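Local coordinates for protein 2-methyl-3-hydroxypyridine-5-carboxylic acid oxygenase (Mesorhizobium loti, PDB 3ALJ) that catalyses, as a flavoprotein carrying FAD, the oxygenation of 2-methyl-3-hydroxypyridine-5-carboxylic acid, probably with opening of the pyridine ring, at residues Val62-Gly67 / Asp369-Val374; Ser312-Glu317 / Glu329-Pro334; Thr336-Ala341 / Ala362-Arg367; Gly344-Asn349 / Gly355-Pro360. All coordinates share one frame; numbering follows the deposited sequence. Where two conformers were deposited one is given.

Contact 1 of 4, residues Val62-Gly67 / Asp369-Val374; sequences VLEGLG and DPLRRV
Val62 meets Pro370 where the last turn of helix 57-65 packs against the tight loop that joins strands 368-369 and 374-375. That loop contains an Asx turn and a G1 beta bulge. CG1 of Val62 lies anti to the backbone N (chi1 174°), which leaves CG2 beside that N and turned to the proline. Val62 CG2 touches Pro370 CG at 3.7 Å, the two side chains crossing at about a right angle. Two residues on, Glu64 is extended beyond CG, and its CD lies 4.1 Å from Leu371 CD1. Its carboxylate is held by Arg61, which also forms a salt bridge with Asp369. Gly65 follows, and Leu371 lies against its bare backbone. Leu371 CD2 is 3.9 Å from Gly65 CA, and a CB on that glycine would collide with this methyl. Leu66 turns to helices 21-32 and 106-119 instead. At Gly67 the helix closes in a Schellman motif, with positive phi. The contact is van der Waals packing, with the methyls of Leu371 against Glu64 CD and the Gly65 backbone. The polar work is done inside the loop. Arg373 and Val374 both face Asp369, which makes the bulge. The carboxylate of Asp369 holds the turn that presents Pro370 and Leu371 to the helix. Leu371 N donates to Asp369 OD1 at 2.9 Å, and it meets that oxygen from above the carboxylate plane, 64° out of it.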
loop_
_atom_site.group_PDB
_atom_site.type_symbol
_atom_site.label_atom_id
_atom_site.label_comp_id
_atom_site.label_asym_id
_atom_site.label_seq_id
_atom_site.Cartn_x
_atom_site.Cartn_y
_atom_site.Cartn_z
ATOM N N VAL A 62 -5.656 -0.596 -11.885
ATOM C CA VAL A 62 -6.789 -0.949 -11.046
ATOM C C VAL A 62 -7.694 0.249 -10.875
ATOM O O VAL A 62 -8.933 0.128 -11.008
ATOM C CB VAL A 62 -6.323 -1.455 -9.669
ATOM C CG1 VAL A 62 -7.552 -1.673 -8.735
ATOM C CG2 VAL A 62 -5.563 -2.782 -9.785
ATOM N N LEU A 63 -7.131 1.430 -10.546
ATOM C CA LEU A 63 -7.994 2.594 -10.351
ATOM C C LEU A 63 -8.828 2.916 -11.577
ATOM O O LEU A 63 -10.005 3.299 -11.498
ATOM C CB LEU A 63 -7.157 3.869 -9.958
ATOM C CG LEU A 63 -6.584 3.751 -8.533
ATOM C CD1 LEU A 63 -5.523 4.804 -8.379
ATOM C CD2 LEU A 63 -7.703 4.012 -7.504
ATOM N N GLU A 64 -8.206 2.783 -12.767
ATOM C CA GLU A 64 -9.000 2.923 -14.020
ATOM C C GLU A 64 -10.141 1.963 -14.079
ATOM O O GLU A 64 -11.250 2.339 -14.467
ATOM C CB GLU A 64 -7.984 2.708 -15.176
ATOM C CG GLU A 64 -8.631 3.004 -16.529
ATOM C CD GLU A 64 -7.616 2.824 -17.756
ATOM O OE1 GLU A 64 -8.209 2.664 -18.845
ATOM O OE2 GLU A 64 -6.395 2.841 -17.525
ATOM N N GLY A 65 -9.853 0.680 -13.802
ATOM C CA GLY A 65 -10.901 -0.393 -13.781
ATOM C C GLY A 65 -11.965 -0.084 -12.717
ATOM O O GLY A 65 -13.082 -0.563 -12.885
ATOM N N LEU A 66 -11.651 0.681 -11.685
ATOM C CA LEU A 66 -12.644 0.988 -10.645
ATOM C C LEU A 66 -13.328 2.301 -10.942
ATOM O O LEU A 66 -14.173 2.699 -10.157
ATOM C CB LEU A 66 -11.898 1.165 -9.305
ATOM C CG LEU A 66 -11.126 -0.023 -8.768
ATOM C CD1 LEU A 66 -10.599 0.519 -7.372
ATOM C CD2 LEU A 66 -12.107 -1.223 -8.542
ATOM N N GLY A 67 -12.991 3.051 -12.023
ATOM C CA GLY A 67 -13.634 4.392 -12.181
ATOM C C GLY A 67 -13.204 5.425 -11.210
ATOM O O GLY A 67 -13.929 6.390 -10.896
ATOM N N ASP A 369 -0.498 -5.371 -16.127
ATOM C CA ASP A 369 -1.773 -4.673 -16.305
ATOM C C ASP A 369 -2.913 -5.629 -15.935
ATOM O O ASP A 369 -3.213 -6.556 -16.684
ATOM C CB ASP A 369 -1.938 -4.316 -17.789
ATOM C CG ASP A 369 -3.296 -3.800 -18.026
ATOM O OD1 ASP A 369 -3.990 -3.340 -17.115
ATOM O OD2 ASP A 369 -3.720 -3.764 -19.183
ATOM N N PRO A 370 -3.581 -5.424 -14.803
ATOM C CA PRO A 370 -4.640 -6.301 -14.423
ATOM C C PRO A 370 -5.840 -6.208 -15.348
ATOM O O PRO A 370 -6.656 -7.177 -15.327
ATOM C CB PRO A 370 -4.996 -5.770 -12.978
ATOM C CG PRO A 370 -4.626 -4.317 -13.073
ATOM C CD PRO A 370 -3.356 -4.326 -13.864
ATOM N N LEU A 371 -6.057 -5.137 -16.140
ATOM C CA LEU A 371 -7.313 -5.036 -16.961
ATOM C C LEU A 371 -7.162 -5.997 -18.154
ATOM O O LEU A 371 -8.106 -6.782 -18.453
ATOM C CB LEU A 371 -7.464 -3.579 -17.396
ATOM C CG LEU A 371 -7.451 -2.499 -16.271
ATOM C CD1 LEU A 371 -7.971 -1.197 -16.882
ATOM C CD2 LEU A 371 -8.400 -3.009 -15.195
ATOM N N ARG A 372 -6.022 -5.935 -18.817
ATOM C CA ARG A 372 -5.743 -6.842 -19.973
ATOM C C ARG A 372 -5.092 -8.118 -19.611
ATOM O O ARG A 372 -5.002 -9.061 -20.473
ATOM C CB ARG A 372 -4.793 -6.206 -20.983
ATOM C CG ARG A 372 -5.524 -5.052 -21.644
ATOM C CD ARG A 372 -4.673 -4.345 -22.676
ATOM N NE ARG A 372 -4.339 -5.280 -23.723
ATOM C CZ ARG A 372 -3.105 -5.380 -24.184
ATOM N NH1 ARG A 372 -2.200 -4.528 -23.720
ATOM N NH2 ARG A 372 -2.819 -6.243 -25.174
ATOM N N ARG A 373 -4.606 -8.268 -18.367
ATOM C CA ARG A 373 -3.930 -9.472 -17.912
ATOM C C ARG A 373 -2.647 -9.763 -18.694
ATOM O O ARG A 373 -2.325 -10.906 -19.042
ATOM C CB ARG A 373 -4.885 -10.753 -17.907
ATOM C CG ARG A 373 -6.204 -10.441 -17.229
ATOM C CD ARG A 373 -7.032 -11.746 -17.285
ATOM N NE ARG A 373 -8.406 -11.342 -17.065
ATOM C CZ ARG A 373 -9.315 -12.176 -16.483
ATOM N NH1 ARG A 373 -10.559 -11.692 -16.390
ATOM N NH2 ARG A 373 -8.891 -13.392 -16.063
ATOM N N VAL A 374 -1.887 -8.697 -19.004
ATOM C CA VAL A 374 -0.543 -8.875 -19.667
ATOM C C VAL A 374 0.419 -7.979 -19.002
ATOM O O VAL A 374 -0.037 -7.067 -18.220
ATOM C CB VAL A 374 -0.640 -8.409 -21.163
ATOM C CG1 VAL A 374 -1.666 -9.400 -21.942
ATOM C CG2 VAL A 374 -1.073 -6.958 -21.287
#

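Contact 2 of 4, residues Ser312-Glu317 / Glu329-Pro334; sequences SQDLEE and ETRIRP
Arg331 and Asp314 come at each other from opposite directions, while Gln313 crosses Arg331 at about a right angle. The three side chains join the end of helix 300-314 to helix 321-349. The guanidinium meets Asp314 side-on. NE and NH2 of Arg331 both reach one oxygen, Asp314 OD2, at 2.8 and 2.9 Å. That oxygen lies in the guanidinium plane, but the carboxylate is turned 45° from it. Arg331 NE meets OD2 on the syn side, and NH2 comes from above the carboxylate plane. The bend at chi3 of Arg331 (70°) turns the group to this edge-on approach. Gln313 takes a further bond from NH2. Arg331 NH2 donates to Gln313 OE1 at 2.9 Å, with the amide plane 48° from the guanidinium. A water donates to Gln313 OE1 and accepts from Arg331 NH1, closing a small ring of bonds. The amide's other end, NE2, is bonded to the backbone O of Pro370. With bonds to an acid, an amide and a water, the guanidinium is likely to be fixed in rotation. The arginine charge is probably balanced mainly by Asp314, whose OD2 takes two donors.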
loop_
_atom_site.group_PDB
_atom_site.type_symbol
_atom_site.label_atom_id
_atom_site.label_comp_id
_atom_site.label_asym_id
_atom_site.label_seq_id
_atom_site.Cartn_x
_atom_site.Cartn_y
_atom_site.Cartn_z
ATOM N N SER A 312 -12.465 -10.130 -8.339
ATOM C CA SER A 312 -13.709 -9.772 -9.052
ATOM C C SER A 312 -13.775 -10.346 -10.447
ATOM O O SER A 312 -14.856 -10.788 -10.882
ATOM C CB SER A 312 -14.008 -8.238 -9.017
ATOM O OG SER A 312 -13.287 -7.484 -10.000
ATOM N N GLN A 313 -12.639 -10.338 -11.130
ATOM C CA GLN A 313 -12.580 -10.912 -12.500
ATOM C C GLN A 313 -12.862 -12.399 -12.468
ATOM O O GLN A 313 -13.713 -12.879 -13.273
ATOM C CB GLN A 313 -11.215 -10.682 -13.101
ATOM C CG GLN A 313 -10.889 -9.202 -13.418
ATOM C CD GLN A 313 -9.480 -9.115 -13.928
ATOM O OE1 GLN A 313 -8.530 -9.740 -13.433
ATOM N NE2 GLN A 313 -9.318 -8.256 -14.940
ATOM N N ASP A 314 -12.283 -13.152 -11.540
ATOM C CA ASP A 314 -12.488 -14.591 -11.555
ATOM C C ASP A 314 -13.890 -14.952 -11.122
ATOM O O ASP A 314 -14.322 -16.083 -11.565
ATOM C CB ASP A 314 -11.426 -15.251 -10.671
ATOM C CG ASP A 314 -10.175 -15.511 -11.386
ATOM O OD1 ASP A 314 -10.192 -16.507 -12.149
ATOM O OD2 ASP A 314 -9.099 -14.885 -11.203
ATOM N N LEU A 315 -14.623 -14.073 -10.435
ATOM C CA LEU A 315 -15.984 -14.325 -9.990
ATOM C C LEU A 315 -16.941 -14.115 -11.148
ATOM O O LEU A 315 -18.156 -14.360 -10.974
ATOM C CB LEU A 315 -16.370 -13.455 -8.763
ATOM C CG LEU A 315 -15.656 -14.025 -7.531
ATOM C CD1 LEU A 315 -15.629 -12.867 -6.481
ATOM C CD2 LEU A 315 -16.444 -15.263 -6.968
ATOM N N GLU A 316 -16.455 -13.700 -12.348
ATOM C CA GLU A 316 -17.365 -13.477 -13.498
ATOM C C GLU A 316 -17.262 -14.679 -14.410
ATOM O O GLU A 316 -17.782 -14.539 -15.554
ATOM C CB GLU A 316 -16.901 -12.187 -14.319
ATOM C CG GLU A 316 -17.205 -10.904 -13.612
ATOM C CD GLU A 316 -18.701 -10.840 -13.321
ATOM O OE1 GLU A 316 -19.515 -10.804 -14.279
ATOM O OE2 GLU A 316 -19.098 -10.887 -12.144
ATOM N N GLU A 317 -16.615 -15.775 -14.037
ATOM C CA GLU A 317 -16.433 -16.873 -14.995
ATOM C C GLU A 317 -17.549 -17.901 -15.075
ATOM O O GLU A 317 -17.430 -18.877 -15.847
ATOM C CB GLU A 317 -15.124 -17.591 -14.842
ATOM C CG GLU A 317 -13.921 -16.673 -14.956
ATOM C CD GLU A 317 -13.514 -16.422 -16.372
ATOM O OE1 GLU A 317 -13.911 -17.212 -17.283
ATOM O OE2 GLU A 317 -12.763 -15.466 -16.575
ATOM N N GLU A 329 -6.536 -17.475 -6.817
ATOM C CA GLU A 329 -5.224 -17.633 -6.209
ATOM C C GLU A 329 -4.174 -18.241 -7.147
ATOM O O GLU A 329 -3.028 -17.799 -7.259
ATOM C CB GLU A 329 -5.288 -18.368 -4.835
ATOM C CG GLU A 329 -3.962 -18.494 -4.139
ATOM C CD GLU A 329 -4.019 -19.252 -2.799
ATOM O OE1 GLU A 329 -5.086 -19.536 -2.299
ATOM O OE2 GLU A 329 -2.906 -19.616 -2.389
ATOM N N THR A 330 -4.612 -19.321 -7.790
ATOM C CA THR A 330 -3.680 -19.985 -8.716
ATOM C C THR A 330 -3.155 -18.998 -9.796
ATOM O O THR A 330 -1.975 -19.042 -10.158
ATOM C CB THR A 330 -4.448 -21.171 -9.417
ATOM O OG1 THR A 330 -4.674 -22.128 -8.384
ATOM C CG2 THR A 330 -3.508 -21.857 -10.493
ATOM N N ARG A 331 -4.052 -18.160 -10.337
ATOM C CA ARG A 331 -3.685 -17.245 -11.430
ATOM C C ARG A 331 -2.767 -16.104 -10.981
ATOM O O ARG A 331 -1.826 -15.744 -11.611
ATOM C CB ARG A 331 -5.002 -16.642 -11.986
ATOM C CG ARG A 331 -4.766 -15.683 -13.140
ATOM C CD ARG A 331 -6.042 -15.370 -13.789
ATOM N NE ARG A 331 -6.990 -14.537 -13.018
ATOM C CZ ARG A 331 -7.048 -13.188 -13.101
ATOM N NH1 ARG A 331 -6.132 -12.546 -13.835
ATOM N NH2 ARG A 331 -7.999 -12.448 -12.421
ATOM N N ILE A 332 -3.142 -15.531 -9.806
ATOM C CA ILE A 332 -2.537 -14.235 -9.469
ATOM C C ILE A 332 -1.472 -14.323 -8.387
ATOM O O ILE A 332 -0.594 -13.432 -8.257
ATOM C CB ILE A 332 -3.748 -13.234 -9.027
ATOM C CG1 ILE A 332 -3.366 -11.901 -9.459
ATOM C CG2 ILE A 332 -4.132 -13.317 -7.463
ATOM C CD1 ILE A 332 -3.534 -11.751 -11.081
ATOM N N ARG A 333 -1.492 -15.358 -7.519
ATOM C CA ARG A 333 -0.584 -15.355 -6.385
ATOM C C ARG A 333 0.874 -15.337 -6.763
ATOM O O ARG A 333 1.653 -14.686 -6.087
ATOM C CB ARG A 333 -0.949 -16.396 -5.334
ATOM C CG ARG A 333 0.103 -16.607 -4.327
ATOM C CD ARG A 333 -0.235 -17.695 -3.323
ATOM N NE ARG A 333 0.721 -17.592 -2.370
ATOM C CZ ARG A 333 0.658 -18.078 -1.185
ATOM N NH1 ARG A 333 -0.409 -18.821 -0.848
ATOM N NH2 ARG A 333 1.677 -17.885 -0.385
ATOM N N PRO A 334 1.296 -16.032 -7.839
ATOM C CA PRO A 334 2.728 -16.031 -8.088
ATOM C C PRO A 334 3.379 -14.650 -8.285
ATOM O O PRO A 334 4.523 -14.428 -7.852
ATOM C CB PRO A 334 2.901 -16.924 -9.341
ATOM C CG PRO A 334 1.728 -17.910 -9.206
ATOM C CD PRO A 334 0.581 -17.002 -8.737
HETATM O O HOH W 1 -5.672 -9.573 -13.211
#

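Contact 3 of 4, residues Thr336-Ala341 / Ala362-Arg367; sequences TDRCQA and ALEAAR. With BME (beta-mercaptoethanol), chain D.
The guanidinium of Arg338 meets Glu364 with its edge. Glu364 OE2 lies in the guanidinium plane, beside the NE edge, and the carboxylate plane stands 74° to it. The face of Arg338 is thus not used for this acid. Arg338 NE donates to Glu364 OE2 at 2.8 Å, nearly straight at 167°. It reaches the oxygen on the syn side. A second, weak bond comes from Arg338 NH2 to the same oxygen at 3.3 Å. Together they make a salt bridge. Glu364 has CG anti to the backbone N (chi1 170°) and stays extended as far as CD, which carries the carboxylate across to helix 321-349; Arg338 bends at chi3 to meet it. Replacing Glu364 by an alanine would probably leave the Arg338 charge without this mate and its guanidinium freer to turn. Deeper in, the contact turns apolar. Cys339 SG packs on Ala365 CB at 3.8 Å, and these two residues bring the backbones closest, with CA atoms 6.4 Å apart. A beta-mercaptoethanol, probably from the crystallisation liquor, lies against the methyl of Ala365. Its O1 donates to the backbone O of Ala365 at 2.8 Å, and its S2 comes 3.2 Å from Thr336 OG1. The contact joins the long helix 321-349 to the short helix 364-367. Tyr375 of strand 374-375 touches both Arg338 and Glu364, while Trp56 of strand 52-56 packs on Leu363 and Ala366.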
loop_
_atom_site.group_PDB
_atom_site.type_symbol
_atom_site.label_atom_id
_atom_site.label_comp_id
_atom_site.label_asym_id
_atom_site.label_seq_id
_atom_site.Cartn_x
_atom_site.Cartn_y
_atom_site.Cartn_z
ATOM N N THR A 336 2.562 -11.945 -6.736
ATOM C CA THR A 336 2.693 -11.394 -5.352
ATOM C C THR A 336 3.758 -12.138 -4.580
ATOM O O THR A 336 4.546 -11.477 -3.884
ATOM C CB THR A 336 1.353 -11.551 -4.628
ATOM O OG1 THR A 336 0.427 -10.556 -5.133
ATOM C CG2 THR A 336 1.566 -11.216 -3.111
ATOM N N ASP A 337 3.881 -13.501 -4.709
ATOM C CA ASP A 337 4.876 -14.182 -3.973
ATOM C C ASP A 337 6.271 -13.731 -4.418
ATOM O O ASP A 337 7.167 -13.528 -3.618
ATOM C CB ASP A 337 4.767 -15.693 -4.282
ATOM C CG ASP A 337 3.724 -16.380 -3.510
ATOM O OD1 ASP A 337 3.151 -15.861 -2.560
ATOM O OD2 ASP A 337 3.428 -17.536 -3.929
ATOM N N ARG A 338 6.430 -13.531 -5.737
ATOM C CA ARG A 338 7.746 -13.081 -6.276
ATOM C C ARG A 338 8.078 -11.684 -5.836
ATOM O O ARG A 338 9.180 -11.371 -5.439
ATOM C CB ARG A 338 7.776 -13.090 -7.844
ATOM C CG ARG A 338 7.954 -14.538 -8.335
ATOM C CD ARG A 338 8.222 -14.633 -9.902
ATOM N NE ARG A 338 7.145 -14.022 -10.684
ATOM C CZ ARG A 338 6.055 -14.659 -11.161
ATOM N NH1 ARG A 338 5.936 -15.987 -10.911
ATOM N NH2 ARG A 338 5.141 -14.015 -11.856
ATOM N N CYS A 339 7.039 -10.817 -5.873
ATOM C CA CYS A 339 7.272 -9.421 -5.463
ATOM C C CYS A 339 7.600 -9.264 -3.931
ATOM O O CYS A 339 8.508 -8.578 -3.552
ATOM C CB CYS A 339 6.046 -8.581 -5.873
ATOM S SG CYS A 339 6.195 -6.828 -5.451
ATOM N N GLN A 340 6.875 -10.069 -3.142
ATOM C CA GLN A 340 7.161 -10.095 -1.699
ATOM C C GLN A 340 8.600 -10.559 -1.414
ATOM O O GLN A 340 9.309 -9.987 -0.618
ATOM C CB GLN A 340 6.088 -10.973 -1.017
ATOM C CG GLN A 340 6.390 -11.195 0.417
ATOM C CD GLN A 340 5.360 -12.131 1.038
ATOM O OE1 GLN A 340 5.190 -13.259 0.580
ATOM N NE2 GLN A 340 4.605 -11.646 2.056
ATOM N N ALA A 341 8.968 -11.619 -2.159
ATOM C CA ALA A 341 10.327 -12.109 -1.905
ATOM C C ALA A 341 11.448 -11.119 -2.353
ATOM O O ALA A 341 12.362 -10.893 -1.581
ATOM C CB ALA A 341 10.532 -13.482 -2.665
ATOM N N ALA A 362 12.695 -6.118 -10.859
ATOM C CA ALA A 362 12.154 -5.380 -9.758
ATOM C C ALA A 362 10.789 -4.791 -10.221
ATOM O O ALA A 362 9.920 -4.701 -9.375
ATOM C CB ALA A 362 13.074 -4.243 -9.353
ATOM N N LEU A 363 10.683 -4.310 -11.466
ATOM C CA LEU A 363 9.463 -3.697 -11.959
ATOM C C LEU A 363 8.415 -4.668 -12.478
ATOM O O LEU A 363 7.380 -4.247 -13.015
ATOM C CB LEU A 363 9.883 -2.764 -13.098
ATOM C CG LEU A 363 10.635 -1.512 -12.600
ATOM C CD1 LEU A 363 11.107 -0.747 -13.904
ATOM C CD2 LEU A 363 9.795 -0.628 -11.644
ATOM N N GLU A 364 8.597 -5.992 -12.314
ATOM C CA GLU A 364 7.609 -6.883 -12.853
ATOM C C GLU A 364 6.221 -6.680 -12.313
ATOM O O GLU A 364 5.258 -6.564 -13.143
ATOM C CB GLU A 364 8.074 -8.308 -12.521
ATOM C CG GLU A 364 6.974 -9.361 -12.841
ATOM C CD GLU A 364 7.480 -10.767 -12.488
ATOM O OE1 GLU A 364 8.437 -11.168 -13.155
ATOM O OE2 GLU A 364 7.037 -11.348 -11.469
ATOM N N ALA A 365 6.040 -6.515 -10.996
ATOM C CA ALA A 365 4.730 -6.317 -10.460
ATOM C C ALA A 365 4.123 -5.000 -11.043
ATOM O O ALA A 365 2.922 -4.896 -11.442
ATOM C CB ALA A 365 4.724 -6.237 -8.894
ATOM N N ALA A 366 4.977 -3.959 -11.129
ATOM C CA ALA A 366 4.427 -2.628 -11.636
ATOM C C ALA A 366 4.047 -2.737 -13.115
ATOM O O ALA A 366 3.122 -2.059 -13.521
ATOM C CB ALA A 366 5.504 -1.581 -11.459
ATOM N N ARG A 367 4.765 -3.585 -13.878
ATOM C CA ARG A 367 4.471 -3.748 -15.298
ATOM C C ARG A 367 3.204 -4.458 -15.578
ATOM O O ARG A 367 2.645 -4.359 -16.706
ATOM C CB ARG A 367 5.640 -4.475 -15.987
ATOM C CG ARG A 367 6.883 -3.555 -16.093
ATOM C CD ARG A 367 8.057 -4.303 -16.713
ATOM N NE ARG A 367 7.646 -4.582 -18.066
ATOM C CZ ARG A 367 7.496 -5.788 -18.561
ATOM N NH1 ARG A 367 7.858 -6.898 -17.869
ATOM N NH2 ARG A 367 6.964 -5.840 -19.768
HETATM C C1 BME D . 1.148 -7.183 -9.408
HETATM C C2 BME D . 1.180 -6.565 -7.962
HETATM O O1 BME D . 0.687 -6.164 -10.305
HETATM S S2 BME D . 1.518 -8.033 -6.845
#

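Contact 4 of 4, residues Gly344-Asn349 / Gly355-Pro360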
loop_
_atom_site.group_PDB
_atom_site.type_symbol
_atom_site.label_atom_id
_atom_site.label_comp_id
_atom_site.label_asym_id
_atom_site.label_seq_id
_atom_site.Cartn_x
_atom_site.Cartn_y
_atom_site.Cartn_z
ATOM N N GLY A 344 11.573 -8.163 -0.026
ATOM C CA GLY A 344 12.309 -8.547 1.164
ATOM C C GLY A 344 13.828 -8.643 0.995
ATOM O O GLY A 344 14.593 -8.268 1.884
ATOM N N ASP A 345 14.201 -9.180 -0.168
ATOM C CA ASP A 345 15.651 -9.261 -0.464
ATOM C C ASP A 345 16.249 -7.864 -0.612
ATOM O O ASP A 345 17.239 -7.535 0.014
ATOM C CB ASP A 345 15.759 -10.031 -1.745
ATOM C CG ASP A 345 17.187 -10.188 -2.236
ATOM O OD1 ASP A 345 17.880 -9.203 -2.633
ATOM O OD2 ASP A 345 17.635 -11.305 -2.257
ATOM N N TYR A 346 15.570 -6.982 -1.339
ATOM C CA TYR A 346 16.110 -5.603 -1.410
ATOM C C TYR A 346 16.157 -4.941 -0.084
ATOM O O TYR A 346 17.130 -4.274 0.208
ATOM C CB TYR A 346 15.132 -4.757 -2.301
ATOM C CG TYR A 346 15.480 -4.809 -3.792
ATOM C CD1 TYR A 346 16.153 -5.881 -4.433
ATOM C CD2 TYR A 346 15.200 -3.727 -4.572
ATOM C CE1 TYR A 346 16.424 -5.875 -5.851
ATOM C CE2 TYR A 346 15.499 -3.707 -5.891
ATOM C CZ TYR A 346 16.102 -4.719 -6.539
ATOM O OH TYR A 346 16.443 -4.697 -7.892
ATOM N N ALA A 347 15.117 -5.139 0.749
ATOM C CA ALA A 347 15.165 -4.436 2.053
ATOM C C ALA A 347 16.336 -4.973 2.899
ATOM O O ALA A 347 17.091 -4.196 3.443
ATOM C CB ALA A 347 13.849 -4.731 2.738
ATOM N N ALA A 348 16.471 -6.315 2.937
ATOM C CA ALA A 348 17.560 -6.860 3.780
ATOM C C ALA A 348 18.932 -6.511 3.308
ATOM O O ALA A 348 19.837 -6.282 4.157
ATOM C CB ALA A 348 17.406 -8.384 3.801
ATOM N N ASN A 349 19.109 -6.409 2.023
ATOM C CA ASN A 349 20.448 -6.137 1.416
ATOM C C ASN A 349 20.634 -4.623 1.236
ATOM O O ASN A 349 21.718 -4.245 0.792
ATOM C CB ASN A 349 20.583 -6.848 0.077
ATOM C CG ASN A 349 20.782 -8.382 0.230
ATOM O OD1 ASN A 349 21.663 -8.791 1.030
ATOM N ND2 ASN A 349 20.003 -9.171 -0.498
ATOM N N GLY A 355 21.331 2.526 -6.073
ATOM C CA GLY A 355 20.721 3.173 -7.258
ATOM C C GLY A 355 20.704 2.177 -8.449
ATOM O O GLY A 355 21.292 1.078 -8.475
ATOM N N ASN A 356 19.933 2.609 -9.469
ATOM C CA ASN A 356 19.756 1.750 -10.666
ATOM C C ASN A 356 19.238 0.357 -10.410
ATOM O O ASN A 356 19.496 -0.605 -11.191
ATOM C CB ASN A 356 21.057 1.713 -11.541
ATOM C CG ASN A 356 21.342 2.995 -12.212
ATOM O OD1 ASN A 356 20.426 3.619 -12.779
ATOM N ND2 ASN A 356 22.606 3.453 -12.046
ATOM N N MET A 357 18.484 0.227 -9.327
ATOM C CA MET A 357 17.926 -1.089 -8.954
ATOM C C MET A 357 16.482 -1.368 -9.293
ATOM O O MET A 357 15.974 -2.438 -9.059
ATOM C CB MET A 357 18.226 -1.441 -7.453
ATOM C CG MET A 357 19.706 -1.454 -7.080
ATOM S SD MET A 357 20.557 -2.765 -7.959
ATOM C CE MET A 357 19.892 -4.122 -7.052
ATOM N N PHE A 358 15.872 -0.400 -10.013
ATOM C CA PHE A 358 14.547 -0.724 -10.530
ATOM C C PHE A 358 14.745 -1.376 -11.898
ATOM O O PHE A 358 14.522 -0.781 -12.981
ATOM C CB PHE A 358 13.694 0.564 -10.648
ATOM C CG PHE A 358 13.145 0.971 -9.294
ATOM C CD1 PHE A 358 12.063 0.250 -8.750
ATOM C CD2 PHE A 358 13.781 2.005 -8.569
ATOM C CE1 PHE A 358 11.600 0.577 -7.428
ATOM C CE2 PHE A 358 13.249 2.325 -7.272
ATOM C CZ PHE A 358 12.238 1.592 -6.753
ATOM N N THR A 359 15.257 -2.610 -11.833
ATOM C CA THR A 359 15.560 -3.410 -13.024
ATOM C C THR A 359 14.268 -3.987 -13.560
ATOM O O THR A 359 13.162 -3.867 -12.943
ATOM C CB THR A 359 16.393 -4.652 -12.570
ATOM O OG1 THR A 359 15.597 -5.361 -11.558
ATOM C CG2 THR A 359 17.738 -4.276 -11.893
ATOM N N PRO A 360 14.335 -4.653 -14.726
ATOM C CA PRO A 360 13.167 -5.295 -15.164
ATOM C C PRO A 360 12.493 -6.241 -14.239
ATOM O O PRO A 360 11.283 -6.253 -14.061
ATOM C CB PRO A 360 13.630 -5.981 -16.500
ATOM C CG PRO A 360 14.663 -5.012 -17.014
ATOM C CD PRO A 360 15.412 -4.598 -15.729
HETATM O O HOH W 2 16.938 -6.919 -9.738
#
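Tyr346 has CG anti to its carbonyl carbon (chi1 -89°), which sends the ring from helix 321-349 across to Met357. Met357 bends at chi2 (-65°) and again at chi3, and this curls its CE back over the phenol end of the ring. The two side chains pack where the last turns of the long helix face the irregular loop leading to helix 364-367. The loop has an inverse gamma turn centred on Phe358. The anchor is one bond: Tyr346 OH donates to the backbone O of Met357 at 2.6 Å. The acceptor lies at the ring edge, in its plane. In turn the hydroxyl sits in the carbonyl plane, on a lone pair of the oxygen. Around this bond the methionine adds apolar packing. Met357 CE lies 3.9 Å from Tyr346 CZ, and Met357 CB is 3.9 Å from Tyr346 CE2. A phenylalanine at Tyr346 would probably still pack on Met357 but would leave the backbone O of Met357 with only the weak bond from Thr359 N among the bonds described, the bridging water without its phenol partner, and the loop less firmly tied to the helix. Phe358 turns away from Tyr346, and its ring meets Tyr82 and Phe96 edge-to-face. Thr359 stands near the hydroxyl without bonding to it directly. Its OG1 has its main partner in the backbone N of Ala362. A water bridges Tyr346 and Thr359: it donates to Tyr346 OH at 2.9 Å and lies 2.7 Å from Thr359 OG1.

Overall arrangement
Contacts 2, 3 and 4 all use helix 321-349, at successive places along it, while contact 1 holds helix 57-65 instead. All four are partly buried, and contact 3 lies nearest the centre of the chain. Contact 2 lies farthest out and is chiefly polar. Contact 3 mixes a salt bridge toward its exposed side with a buried apolar pair. Contact 4 depends on a tyrosine bonded to a backbone carbonyl, and contact 1 on van der Waals packing of a proline and a leucine against a helix. Contacts 1 and 2 meet through Gln313 and Pro370. Contacts 3 and 4 touch at Ala362, which packs against Tyr346 and Met357.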